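Local atomic coordinates of putative phosphosugar isomerase (Silicibacter pomeroyi DSS-3, PDB entry 3FJ1), a protein that is of unknown function but, with its two SIS domains, probably binds a phosphosugar or a related carbohydrate derivative. Residues Glu18-Leu23 with Phe156-Val161. Numbering follows the deposited sequence.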
loop_
_atom_site.group_PDB
_atom_site.type_symbol
_atom_site.label_atom_id
_atom_site.label_comp_id
_atom_site.label_asym_id
_atom_site.label_seq_id
_atom_site.Cartn_x
_atom_site.Cartn_y
_atom_site.Cartn_z
ATOM N N GLU A 18 17.292 -13.287 -21.412
ATOM C CA GLU A 18 18.008 -14.532 -21.155
ATOM C C GLU A 18 17.877 -14.991 -19.704
ATOM O O GLU A 18 17.910 -16.188 -19.431
ATOM C CB GLU A 18 19.503 -14.404 -21.492
ATOM C CG GLU A 18 20.145 -15.738 -21.847
ATOM C CD GLU A 18 19.710 -16.241 -23.222
ATOM O OE1 GLU A 18 19.463 -15.379 -24.090
ATOM O OE2 GLU A 18 19.614 -17.474 -23.429
ATOM N N ALA A 19 17.762 -14.035 -18.781
ATOM C CA ALA A 19 17.564 -14.350 -17.371
ATOM C C ALA A 19 16.237 -15.096 -17.231
ATOM O O ALA A 19 16.159 -16.118 -16.565
ATOM C CB ALA A 19 17.542 -13.073 -16.521
ATOM N N VAL A 20 15.174 -14.559 -17.836
ATOM C CA VAL A 20 13.878 -15.244 -17.856
ATOM C C VAL A 20 13.991 -16.628 -18.496
ATOM O O VAL A 20 13.396 -17.590 -18.024
ATOM C CB VAL A 20 12.799 -14.358 -18.542
ATOM C CG1 VAL A 20 11.499 -15.117 -18.727
ATOM C CG2 VAL A 20 12.573 -13.070 -17.712
ATOM N N GLN A 21 14.769 -16.732 -19.568
ATOM C CA GLN A 21 14.984 -18.022 -20.218
ATOM C C GLN A 21 15.640 -19.011 -19.263
ATOM O O GLN A 21 15.208 -20.160 -19.196
ATOM C CB GLN A 21 15.821 -17.891 -21.496
ATOM C CG GLN A 21 15.922 -19.172 -22.323
ATOM C CD GLN A 21 14.566 -19.649 -22.779
ATOM O OE1 GLN A 21 14.036 -20.641 -22.259
ATOM N NE2 GLN A 21 13.953 -18.911 -23.677
ATOM N N ARG A 22 16.622 -18.560 -18.491
ATOM C CA ARG A 22 17.296 -19.450 -17.531
ATOM C C ARG A 22 16.335 -19.903 -16.448
ATOM O O ARG A 22 16.345 -21.051 -16.071
ATOM C CB ARG A 22 18.537 -18.803 -16.911
ATOM C CG ARG A 22 19.668 -18.654 -17.898
ATOM C CD ARG A 22 20.944 -18.172 -17.254
ATOM N NE ARG A 22 21.842 -17.670 -18.293
ATOM C CZ ARG A 22 21.819 -16.421 -18.770
ATOM N NH1 ARG A 22 20.936 -15.528 -18.320
ATOM N NH2 ARG A 22 22.676 -16.067 -19.713
ATOM N N LEU A 23 15.491 -18.987 -15.971
ATOM C CA LEU A 23 14.487 -19.309 -14.960
ATOM C C LEU A 23 13.480 -20.328 -15.522
ATOM O O LEU A 23 13.170 -21.299 -14.875
ATOM C CB LEU A 23 13.784 -18.021 -14.488
ATOM C CG LEU A 23 12.601 -18.238 -13.552
ATOM C CD1 LEU A 23 12.994 -19.022 -12.296
ATOM C CD2 LEU A 23 12.010 -16.866 -13.273
ATOM N N PHE A 156 13.241 -7.779 -10.245
ATOM C CA PHE A 156 11.786 -7.552 -10.366
ATOM C C PHE A 156 11.119 -8.516 -11.375
ATOM O O PHE A 156 10.142 -9.200 -11.054
ATOM C CB PHE A 156 11.474 -6.110 -10.755
ATOM C CG PHE A 156 10.002 -5.844 -10.809
ATOM C CD1 PHE A 156 9.325 -5.474 -9.675
ATOM C CD2 PHE A 156 9.272 -6.098 -11.960
ATOM C CE1 PHE A 156 7.963 -5.259 -9.693
ATOM C CE2 PHE A 156 7.874 -5.884 -11.994
ATOM C CZ PHE A 156 7.219 -5.475 -10.833
ATOM N N VAL A 157 11.660 -8.555 -12.587
ATOM C CA VAL A 157 11.070 -9.363 -13.670
ATOM C C VAL A 157 11.063 -10.835 -13.338
ATOM O O VAL A 157 10.013 -11.459 -13.405
ATOM C CB VAL A 157 11.716 -9.063 -15.044
ATOM C CG1 VAL A 157 11.185 -10.018 -16.100
ATOM C CG2 VAL A 157 11.444 -7.592 -15.455
ATOM N N THR A 158 12.211 -11.385 -12.944
ATOM C CA THR A 158 12.311 -12.811 -12.617
ATOM C C THR A 158 11.508 -13.220 -11.371
ATOM O O THR A 158 10.950 -14.319 -11.337
ATOM C CB THR A 158 13.773 -13.298 -12.468
ATOM O OG1 THR A 158 14.438 -12.581 -11.423
ATOM C CG2 THR A 158 14.545 -13.159 -13.803
ATOM N N SER A 159 11.433 -12.343 -10.372
ATOM C CA SER A 159 10.588 -12.608 -9.188
ATOM C C SER A 159 9.128 -12.806 -9.626
ATOM O O SER A 159 8.437 -13.769 -9.217
ATOM C CB SER A 159 10.712 -11.488 -8.150
ATOM O OG SER A 159 12.007 -11.476 -7.521
ATOM N N ALA A 160 8.634 -11.862 -10.433
ATOM C CA ALA A 160 7.294 -11.934 -10.915
ATOM C C ALA A 160 7.070 -13.166 -11.792
ATOM O O ALA A 160 6.068 -13.860 -11.621
ATOM C CB ALA A 160 6.882 -10.613 -11.636
ATOM N N VAL A 161 8.016 -13.467 -12.684
ATOM C CA VAL A 161 7.897 -14.629 -13.543
ATOM C C VAL A 161 7.848 -15.923 -12.726
ATOM O O VAL A 161 6.980 -16.776 -12.979
ATOM C CB VAL A 161 9.005 -14.681 -14.609
ATOM C CG1 VAL A 161 9.021 -16.018 -15.284
ATOM C CG2 VAL A 161 8.770 -13.543 -15.633
#
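Glu18-Leu23 and Phe156-Val161 pack as two nearly parallel helical segments of a double-SIS protein, joining the long N-terminal helix 8-41 to helix 153-171, which follows the last strand of the first parallel sheet. Their axes come within 9.8 Å and cross at -30°. Val20 lies beside Thr158, CA to CA 6.0 Å, and the short side chains of Ala19, Val20 and Thr158 suit this spacing. On each helix two neighbours and a residue one turn on (Ala19, Val20, Leu23; Val157, Thr158, Val161) form the contact surface, and the side chains meet through carbon atoms.

The side chains of Val20 and Val157 lie roughly perpendicular, CG2 of Val20 meeting CG1 of Val157 at 3.7 Å; Leu187 of helix 183-191 touches both. The methyl of Ala19, short enough not to push the helices apart, lies 4.0 Å from Thr158 CG2. Threonine suits this buried place because its two branches divide the work: with chi1 at 60°, OG1 hydrogen-bonds to the carbonyl oxygen of Lys154 one turn back, while CG2 packs on the N-terminal helix as a valine methyl would. Leu23, the longest of the touching side chains, spans the gap with CG anti to its backbone N (chi1 173°). The side chains of Leu23 and Val161 run past each other, pointing in opposite directions; Leu23 CD2 reaches Val161 CG1 at 3.7 Å and lies 3.4 Å from the carbonyl oxygen of Thr158.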